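Local coordinates for MFP2b (Ascaris suum, PDB 2BJR), which probably enhances polymerization of the major sperm protein (MSP) during the amoeboid motility of nematode sperm, and carries a bound zinc ion, at residues K287-A292 / P349-C354; I301-D306 / M355-K360; N311-V316 / A328-E333. All coordinates share one frame; numbering follows the deposited sequence.

Interaction 1: residues K287-A292 / P349-C354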
loop_
_atom_site.group_PDB
_atom_site.type_symbol
_atom_site.label_atom_id
_atom_site.label_comp_id
_atom_site.label_asym_id
_atom_site.label_seq_id
_atom_site.Cartn_x
_atom_site.Cartn_y
_atom_site.Cartn_z
ATOM N N LYS A 287 2.682 -22.162 3.293
ATOM C CA LYS A 287 1.998 -23.446 3.040
ATOM C C LYS A 287 2.340 -23.977 1.663
ATOM O O LYS A 287 2.541 -23.184 0.734
ATOM C CB LYS A 287 0.484 -23.269 3.124
ATOM C CG LYS A 287 -0.044 -22.774 4.456
ATOM C CD LYS A 287 0.255 -23.846 5.565
ATOM C CE LYS A 287 -0.558 -23.591 6.824
ATOM N NZ LYS A 287 0.042 -24.318 7.998
ATOM N N PRO A 288 2.425 -25.319 1.513
ATOM C CA PRO A 288 2.666 -25.930 0.213
ATOM C C PRO A 288 1.598 -25.487 -0.737
ATOM O O PRO A 288 0.441 -25.318 -0.344
ATOM C CB PRO A 288 2.613 -27.465 0.500
ATOM C CG PRO A 288 2.990 -27.588 1.961
ATOM C CD PRO A 288 2.328 -26.344 2.579
ATOM N N PHE A 289 1.997 -25.304 -1.982
ATOM C CA PHE A 289 1.133 -24.762 -3.004
ATOM C C PHE A 289 -0.267 -25.474 -3.089
ATOM O O PHE A 289 -1.285 -24.801 -3.210
ATOM C CB PHE A 289 1.861 -24.761 -4.354
ATOM C CG PHE A 289 1.075 -24.137 -5.460
ATOM C CD1 PHE A 289 1.323 -22.824 -5.866
ATOM C CD2 PHE A 289 0.101 -24.852 -6.145
ATOM C CE1 PHE A 289 0.611 -22.252 -6.889
ATOM C CE2 PHE A 289 -0.629 -24.249 -7.181
ATOM C CZ PHE A 289 -0.383 -22.942 -7.529
ATOM N N PRO A 290 -0.333 -26.799 -3.071
ATOM C CA PRO A 290 -1.645 -27.453 -3.168
ATOM C C PRO A 290 -2.567 -27.166 -2.005
ATOM O O PRO A 290 -3.771 -27.116 -2.191
ATOM C CB PRO A 290 -1.290 -28.943 -3.296
ATOM C CG PRO A 290 0.140 -28.952 -3.738
ATOM C CD PRO A 290 0.769 -27.778 -3.064
ATOM N N GLU A 291 -2.011 -26.946 -0.819
ATOM C CA GLU A 291 -2.795 -26.534 0.320
ATOM C C GLU A 291 -3.228 -25.069 0.191
ATOM O O GLU A 291 -4.398 -24.729 0.397
ATOM C CB GLU A 291 -2.013 -26.799 1.608
ATOM C CG GLU A 291 -2.794 -26.453 2.854
ATOM C CD GLU A 291 -2.019 -26.658 4.146
ATOM O OE1 GLU A 291 -0.896 -27.224 4.129
ATOM O OE2 GLU A 291 -2.556 -26.225 5.175
ATOM N N ALA A 292 -2.288 -24.218 -0.207
ATOM C CA ALA A 292 -2.584 -22.813 -0.454
ATOM C C ALA A 292 -3.714 -22.614 -1.446
ATOM O O ALA A 292 -4.493 -21.699 -1.316
ATOM C CB ALA A 292 -1.298 -22.074 -0.936
ATOM N N PRO A 349 2.553 -28.173 -13.073
ATOM C CA PRO A 349 2.971 -29.031 -11.952
ATOM C C PRO A 349 4.280 -28.571 -11.297
ATOM O O PRO A 349 4.543 -28.871 -10.121
ATOM C CB PRO A 349 3.195 -30.425 -12.593
ATOM C CG PRO A 349 2.729 -30.348 -13.998
ATOM C CD PRO A 349 2.531 -28.884 -14.370
ATOM N N ALA A 350 5.111 -27.882 -12.059
ATOM C CA ALA A 350 6.350 -27.372 -11.525
ATOM C C ALA A 350 6.122 -26.352 -10.392
ATOM O O ALA A 350 7.049 -26.110 -9.642
ATOM C CB ALA A 350 7.196 -26.761 -12.611
ATOM N N VAL A 351 4.929 -25.768 -10.261
ATOM C CA VAL A 351 4.678 -24.820 -9.155
ATOM C C VAL A 351 4.176 -25.499 -7.883
ATOM O O VAL A 351 4.123 -24.877 -6.825
ATOM C CB VAL A 351 3.729 -23.652 -9.519
ATOM C CG1 VAL A 351 4.133 -22.986 -10.842
ATOM C CG2 VAL A 351 2.270 -24.099 -9.574
ATOM N N HIS A 352 3.824 -26.784 -7.975
ATOM C CA HIS A 352 3.249 -27.478 -6.831
ATOM C C HIS A 352 4.247 -27.614 -5.656
ATOM O O HIS A 352 3.796 -27.724 -4.530
ATOM C CB HIS A 352 2.674 -28.839 -7.249
ATOM C CG HIS A 352 1.522 -28.745 -8.216
ATOM N ND1 HIS A 352 0.836 -29.861 -8.663
ATOM C CD2 HIS A 352 0.975 -27.684 -8.854
ATOM C CE1 HIS A 352 -0.098 -29.479 -9.523
ATOM N NE2 HIS A 352 -0.036 -28.162 -9.660
ATOM N N SER A 353 5.560 -27.571 -5.914
ATOM C CA SER A 353 6.587 -27.535 -4.858
ATOM C C SER A 353 6.789 -26.156 -4.155
ATOM O O SER A 353 7.560 -26.060 -3.139
ATOM C CB SER A 353 7.951 -27.979 -5.384
ATOM O OG SER A 353 8.340 -27.278 -6.574
ATOM N N CYS A 354 6.147 -25.115 -4.685
ATOM C CA CYS A 354 6.261 -23.750 -4.135
ATOM C C CYS A 354 5.712 -23.747 -2.705
ATOM O O CYS A 354 4.794 -24.492 -2.400
ATOM C CB CYS A 354 5.453 -22.686 -4.963
ATOM S SG CYS A 354 6.288 -22.321 -6.485
#

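Interaction 2: residues I301-D306 / M355-K360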
loop_
_atom_site.group_PDB
_atom_site.type_symbol
_atom_site.label_atom_id
_atom_site.label_comp_id
_atom_site.label_asym_id
_atom_site.label_seq_id
_atom_site.Cartn_x
_atom_site.Cartn_y
_atom_site.Cartn_z
ATOM N N ILE A 301 -5.536 -18.693 3.443
ATOM C CA ILE A 301 -5.774 -17.998 2.201
ATOM C C ILE A 301 -4.419 -17.403 1.794
ATOM O O ILE A 301 -3.799 -16.746 2.610
ATOM C CB ILE A 301 -6.810 -16.880 2.411
ATOM C CG1 ILE A 301 -8.125 -17.435 3.017
ATOM C CG2 ILE A 301 -7.152 -16.186 1.133
ATOM C CD1 ILE A 301 -9.280 -16.394 2.990
ATOM N N PRO A 302 -3.975 -17.574 0.567
ATOM C CA PRO A 302 -2.757 -16.863 0.151
ATOM C C PRO A 302 -2.882 -15.348 0.344
ATOM O O PRO A 302 -3.947 -14.761 0.185
ATOM C CB PRO A 302 -2.618 -17.204 -1.343
ATOM C CG PRO A 302 -3.382 -18.481 -1.511
ATOM C CD PRO A 302 -4.558 -18.373 -0.539
ATOM N N VAL A 303 -1.767 -14.708 0.668
ATOM C CA VAL A 303 -1.663 -13.266 0.630
ATOM C C VAL A 303 -1.711 -12.940 -0.849
ATOM O O VAL A 303 -1.044 -13.594 -1.616
ATOM C CB VAL A 303 -0.347 -12.808 1.288
ATOM C CG1 VAL A 303 -0.025 -11.393 0.975
ATOM C CG2 VAL A 303 -0.466 -13.027 2.770
ATOM N N HIS A 304 -2.531 -11.977 -1.268
ATOM C CA HIS A 304 -2.634 -11.652 -2.680
ATOM C C HIS A 304 -2.851 -10.180 -2.908
ATOM O O HIS A 304 -3.517 -9.508 -2.119
ATOM C CB HIS A 304 -3.788 -12.413 -3.364
ATOM C CG HIS A 304 -5.125 -12.218 -2.716
ATOM N ND1 HIS A 304 -6.112 -11.416 -3.255
ATOM C CD2 HIS A 304 -5.638 -12.732 -1.573
ATOM C CE1 HIS A 304 -7.167 -11.419 -2.446
ATOM N NE2 HIS A 304 -6.910 -12.231 -1.427
ATOM N N VAL A 305 -2.268 -9.682 -3.984
ATOM C CA VAL A 305 -2.602 -8.356 -4.502
ATOM C C VAL A 305 -3.210 -8.581 -5.879
ATOM O O VAL A 305 -2.638 -9.276 -6.715
ATOM C CB VAL A 305 -1.368 -7.450 -4.541
ATOM C CG1 VAL A 305 -1.672 -6.178 -5.342
ATOM C CG2 VAL A 305 -0.950 -7.066 -3.115
ATOM N N ASP A 306 -4.374 -7.986 -6.113
ATOM C CA ASP A 306 -5.197 -8.349 -7.249
ATOM C C ASP A 306 -4.977 -7.450 -8.456
ATOM O O ASP A 306 -4.714 -6.279 -8.346
ATOM C CB ASP A 306 -6.666 -8.351 -6.858
ATOM C CG ASP A 306 -6.996 -9.385 -5.813
ATOM O OD1 ASP A 306 -6.136 -10.236 -5.465
ATOM O OD2 ASP A 306 -8.119 -9.426 -5.293
HETATM N N MSE A 355 6.217 -22.846 -1.870
HETATM C CA MSE A 355 5.648 -22.610 -0.559
HETATM C C MSE A 355 5.056 -21.191 -0.595
HETATM O O MSE A 355 5.765 -20.232 -0.869
HETATM C CB MSE A 355 6.706 -22.738 0.543
HETATM C CG MSE A 355 7.478 -24.074 0.586
HETATM SE SE MSE A 355 6.207 -25.362 1.272
HETATM C CE MSE A 355 5.848 -24.754 3.026
ATOM N N VAL A 356 3.758 -21.058 -0.361
ATOM C CA VAL A 356 3.063 -19.790 -0.585
ATOM C C VAL A 356 2.770 -19.120 0.751
ATOM O O VAL A 356 2.348 -19.777 1.700
ATOM C CB VAL A 356 1.752 -20.026 -1.378
ATOM C CG1 VAL A 356 0.938 -18.776 -1.529
ATOM C CG2 VAL A 356 2.083 -20.575 -2.691
ATOM N N LEU A 357 2.963 -17.803 0.858
ATOM C CA LEU A 357 2.638 -17.111 2.113
ATOM C C LEU A 357 1.116 -17.019 2.207
ATOM O O LEU A 357 0.470 -16.470 1.310
ATOM C CB LEU A 357 3.253 -15.690 2.167
ATOM C CG LEU A 357 2.835 -14.944 3.452
ATOM C CD1 LEU A 357 3.398 -15.675 4.695
ATOM C CD2 LEU A 357 3.243 -13.510 3.434
ATOM N N CYS A 358 0.557 -17.602 3.258
ATOM C CA CYS A 358 -0.863 -17.577 3.529
ATOM C C CYS A 358 -1.120 -16.984 4.895
ATOM O O CYS A 358 -0.184 -16.757 5.704
ATOM C CB CYS A 358 -1.444 -18.991 3.519
ATOM S SG CYS A 358 -1.221 -19.850 1.945
ATOM N N ARG A 359 -2.392 -16.662 5.098
ATOM C CA ARG A 359 -2.868 -16.205 6.367
ATOM C C ARG A 359 -4.224 -16.848 6.682
ATOM O O ARG A 359 -4.969 -17.249 5.803
ATOM C CB ARG A 359 -3.006 -14.677 6.405
ATOM C CG ARG A 359 -3.849 -14.072 5.348
ATOM C CD ARG A 359 -3.972 -12.565 5.485
ATOM N NE ARG A 359 -4.918 -11.998 4.557
ATOM C CZ ARG A 359 -5.516 -10.834 4.734
ATOM N NH1 ARG A 359 -5.188 -10.036 5.762
ATOM N NH2 ARG A 359 -6.448 -10.471 3.892
ATOM N N LYS A 360 -4.515 -16.895 7.974
ATOM C CA LYS A 360 -5.713 -17.550 8.498
ATOM C C LYS A 360 -6.314 -16.636 9.522
ATOM O O LYS A 360 -5.627 -16.235 10.463
ATOM C CB LYS A 360 -5.350 -18.856 9.212
ATOM C CG LYS A 360 -6.589 -19.521 9.892
ATOM C CD LYS A 360 -6.369 -21.037 10.140
ATOM C CE LYS A 360 -7.681 -21.712 10.722
ATOM N NZ LYS A 360 -7.790 -23.190 10.412
HETATM O O HOH W 1 -5.395 -13.290 2.026
#

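Interaction 3: residues N311-V316 / A328-E333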
loop_
_atom_site.group_PDB
_atom_site.type_symbol
_atom_site.label_atom_id
_atom_site.label_comp_id
_atom_site.label_asym_id
_atom_site.label_seq_id
_atom_site.Cartn_x
_atom_site.Cartn_y
_atom_site.Cartn_z
ATOM N N ASN A 311 -3.904 -12.486 -9.948
ATOM C CA ASN A 311 -3.609 -12.028 -8.603
ATOM C C ASN A 311 -2.311 -12.625 -8.135
ATOM O O ASN A 311 -2.033 -13.789 -8.372
ATOM C CB ASN A 311 -4.755 -12.394 -7.688
ATOM C CG ASN A 311 -6.097 -11.960 -8.282
ATOM O OD1 ASN A 311 -6.179 -10.896 -8.938
ATOM N ND2 ASN A 311 -7.121 -12.795 -8.120
ATOM N N ILE A 312 -1.468 -11.810 -7.519
ATOM C CA ILE A 312 -0.103 -12.219 -7.252
ATOM C C ILE A 312 0.146 -12.400 -5.763
ATOM O O ILE A 312 -0.233 -11.554 -4.968
ATOM C CB ILE A 312 0.832 -11.178 -7.858
ATOM C CG1 ILE A 312 0.527 -10.960 -9.353
ATOM C CG2 ILE A 312 2.259 -11.607 -7.703
ATOM C CD1 ILE A 312 0.733 -12.186 -10.242
ATOM N N SER A 313 0.834 -13.480 -5.401
ATOM C CA SER A 313 1.105 -13.867 -4.021
ATOM C C SER A 313 2.608 -14.038 -3.815
ATOM O O SER A 313 3.312 -14.392 -4.778
ATOM C CB SER A 313 0.424 -15.218 -3.692
ATOM O OG SER A 313 -0.971 -15.122 -3.895
ATOM N N PRO A 314 3.109 -13.852 -2.575
ATOM C CA PRO A 314 4.506 -14.158 -2.293
ATOM C C PRO A 314 4.709 -15.691 -2.250
ATOM O O PRO A 314 3.859 -16.380 -1.712
ATOM C CB PRO A 314 4.738 -13.549 -0.870
ATOM C CG PRO A 314 3.550 -12.759 -0.576
ATOM C CD PRO A 314 2.420 -13.386 -1.348
ATOM N N ALA A 315 5.839 -16.186 -2.733
ATOM C CA ALA A 315 6.077 -17.633 -2.826
ATOM C C ALA A 315 7.559 -17.909 -2.854
ATOM O O ALA A 315 8.313 -17.229 -3.535
ATOM C CB ALA A 315 5.436 -18.182 -4.052
ATOM N N VAL A 316 7.977 -18.913 -2.096
ATOM C CA VAL A 316 9.311 -19.432 -2.190
ATOM C C VAL A 316 9.268 -20.559 -3.226
ATOM O O VAL A 316 8.477 -21.508 -3.095
ATOM C CB VAL A 316 9.749 -20.002 -0.827
ATOM C CG1 VAL A 316 11.105 -20.618 -0.926
ATOM C CG2 VAL A 316 9.727 -18.917 0.247
ATOM N N ALA A 328 3.984 -15.817 -7.132
ATOM C CA ALA A 328 3.164 -16.827 -7.839
ATOM C C ALA A 328 1.774 -16.282 -8.056
ATOM O O ALA A 328 1.275 -15.438 -7.284
ATOM C CB ALA A 328 3.074 -18.135 -7.036
ATOM N N ASP A 329 1.185 -16.788 -9.131
ATOM C CA ASP A 329 -0.217 -16.655 -9.435
ATOM C C ASP A 329 -0.812 -18.046 -9.227
ATOM O O ASP A 329 -0.581 -18.950 -10.030
ATOM C CB ASP A 329 -0.349 -16.251 -10.879
ATOM C CG ASP A 329 -1.801 -16.045 -11.312
ATOM O OD1 ASP A 329 -2.713 -16.620 -10.707
ATOM O OD2 ASP A 329 -2.091 -15.240 -12.237
ATOM N N ILE A 330 -1.523 -18.201 -8.129
ATOM C CA ILE A 330 -2.006 -19.498 -7.701
ATOM C C ILE A 330 -3.051 -19.993 -8.713
ATOM O O ILE A 330 -2.983 -21.118 -9.155
ATOM C CB ILE A 330 -2.673 -19.434 -6.329
ATOM C CG1 ILE A 330 -1.738 -18.977 -5.177
ATOM C CG2 ILE A 330 -3.287 -20.794 -5.965
ATOM C CD1 ILE A 330 -0.275 -19.207 -5.357
ATOM N N ARG A 331 -4.002 -19.136 -9.077
ATOM C CA ARG A 331 -5.103 -19.595 -9.928
ATOM C C ARG A 331 -4.573 -20.071 -11.292
ATOM O O ARG A 331 -5.104 -21.014 -11.887
ATOM C CB ARG A 331 -6.156 -18.508 -10.099
ATOM C CG ARG A 331 -7.118 -18.347 -8.942
ATOM C CD ARG A 331 -8.163 -17.256 -9.222
ATOM N NE ARG A 331 -9.109 -17.050 -8.129
ATOM C CZ ARG A 331 -10.166 -17.826 -7.860
ATOM N NH1 ARG A 331 -10.422 -18.910 -8.586
ATOM N NH2 ARG A 331 -10.962 -17.521 -6.834
ATOM N N ASN A 332 -3.506 -19.455 -11.776
ATOM C CA ASN A 332 -3.002 -19.721 -13.111
ATOM C C ASN A 332 -1.770 -20.639 -13.082
ATOM O O ASN A 332 -1.105 -20.858 -14.091
ATOM C CB ASN A 332 -2.759 -18.387 -13.826
ATOM C CG ASN A 332 -4.091 -17.552 -14.032
ATOM O OD1 ASN A 332 -5.155 -18.130 -14.372
ATOM N ND2 ASN A 332 -4.024 -16.206 -13.875
ATOM N N GLU A 333 -1.475 -21.202 -11.906
ATOM C CA GLU A 333 -0.315 -22.052 -11.708
ATOM C C GLU A 333 0.960 -21.545 -12.392
ATOM O O GLU A 333 1.509 -22.193 -13.302
ATOM C CB GLU A 333 -0.627 -23.483 -12.143
ATOM C CG GLU A 333 -1.691 -24.139 -11.272
ATOM C CD GLU A 333 -1.877 -25.615 -11.607
ATOM O OE1 GLU A 333 -1.664 -25.958 -12.788
ATOM O OE2 GLU A 333 -2.138 -26.420 -10.662
HETATM O O HOH W 2 -2.096 -15.787 -6.427
HETATM O O HOH W 3 -4.930 -15.164 -10.365
HETATM O O HOH W 4 -6.796 -15.372 -6.343
#

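Interaction 1: residues K287-A292 / P349-C354
Phe289 makes the largest single contribution to this contact, laying its side chain against the turn formed by Val351 to Cys354. Its CB lies 3.4 Å from Val351 O and is also close to the carbonyl oxygens of His352 and Cys354, so the root of the side chain sits among three backbone oxygens. CG is anti to the backbone N (chi1 -176°), which carries the ring past Val351 O to CG2 of the same valine. That methyl stands over one face of the ring, 3.7 Å from its centroid and 17° off the normal, a CH-pi contact. At the ring's tip, CZ comes closest to it, 3.5 Å from Val351 CG2. On the CD2 flank, Phe289 CD2 meets His352 CD2 at 4.0 Å; the two rings are nearly parallel but slid so far apart that they barely overlap. Pro290 CD packs on His352 O, 3.4 Å away. One backbone bond ties the segments directly, Phe289 N to Cys354 O at 2.9 Å, bent to 135° at the hydrogen. His352 NE2 is held from outside by Glu333. Pro288 is the N-cap of helix 289-292, so strand 282-288 passes straight into this short helix just where it meets the loop leading to strand 355-361. Val351 and Cys354 in turn rest on Ala335 of strand 334-339.

Interaction 2: residues I301-D306 / M355-K360
Ile301 and Arg359 form an antiparallel hydrogen-bonded pair, with Ile301 N to Arg359 O at 2.8 Å and Arg359 N to Ile301 O at 2.9 Å. Val303 N adds a nearly straight bond to Leu357 O, 2.9 Å long. Between them Pro302 faces Cys358 as a non-hydrogen-bonded pair, drawn in to 3.9 Å between CA atoms, with Cys358 SG lying against Pro302 CA. Proline has no N-H to give, but at a non-hydrogen-bonded position none is called for across the pair. Pro302 CB touches Val356 CG1, and the Val303 and Leu357 side chains cross, with Val303 CG2 3.8 Å from Leu357 CD2.

Further out, Arg359 CG sits between its backbone N and carbonyl carbon (chi1 55°), and the chain then runs extended to NE. A water in the guanidinium plane accepts from Arg359 NE and donates to Pro302 O, bridging the segments. Thr191 O and a salt bridge to Asp368 hold the outer nitrogens. His304 ND1 donates to the syn side of Asp306 OD1, while NE2 reaches Asp368 O.

Strand 355-361 runs between strands 282-288 and 313-319 in the sheet and also pairs with the short strand 300-302; Ala292 of helix 289-292 packs on Val356 and Cys358.

Interaction 3: residues N311-V316 / A328-E333
Ser313 OG is anti to its own carbonyl carbon (chi1 -59°), and this rotation carries the hydroxyl beside the backbone N, toward a water shared with Asn311 and Ile330. On the other segment, Asp329 swings CG opposite its backbone N (chi1 -179°), bringing the carboxylate alongside the Asn311 backbone, with CG 3.7 Å from Asn311 O. The shared water donates to Asn311 O and to Ser313 OG, each at 2.8 Å, and accepts from Ile330 N. It thereby joins the two segments just beyond their last direct hydrogen bonds. A second water accepts from Asn311 N and donates to Asp329 OD1, 2.7 Å away. These are the open ends of a beta hairpin made by strands 313-319 and 322-329. Ser313 and Ala328 are its antiparallel hydrogen-bonded pair here: Ser313 N donates to Ala328 O and Ala328 N returns the bond to Ser313 O, both at 2.8 Å. Beside the bonds of this pair, Ala328 CB packs 3.8 Å from Ala315 CB, two residues on from Ser313.

As the chain leaves strand 322-329, Asp329 forms an Asx motif. Its OD1 accepts from Asn332 N, and OD2 takes Asn332 ND2 at 2.7 Å, both donors lying above the carboxylate plane. This double grip braces the type I turn from Ile330 to Glu333, while the water at OD1 ties the same carboxylate to Asn311. Outside the hairpin, Ser313 OG is hydrogen-bonded to Val303 O and Asn311 OD1 to His307 N. Ile330 packs on Phe295.

All three contacts reach one antiparallel sheet in the second of the protein's two motility-protein repeats, and the zinc site lies away from them. Strand 355-361 joins them: Lys287 O of interaction 1 lies 2.7 Å from Val356 N of interaction 2, and Met355 O lies 2.9 Å from Val316 N of interaction 3, both probable hydrogen bonds. Interactions 2 and 3 are closest, with centres about 8 Å apart, and Val305 O also lies 2.9 Å from Ile312 N. Interactions 1 and 3, about 10 Å apart between centres, meet where Phe289 CE1 packs 3.5 Å from Ile330 CD1. Along the chain, interaction 3 is nested inside the loops closed by the other two.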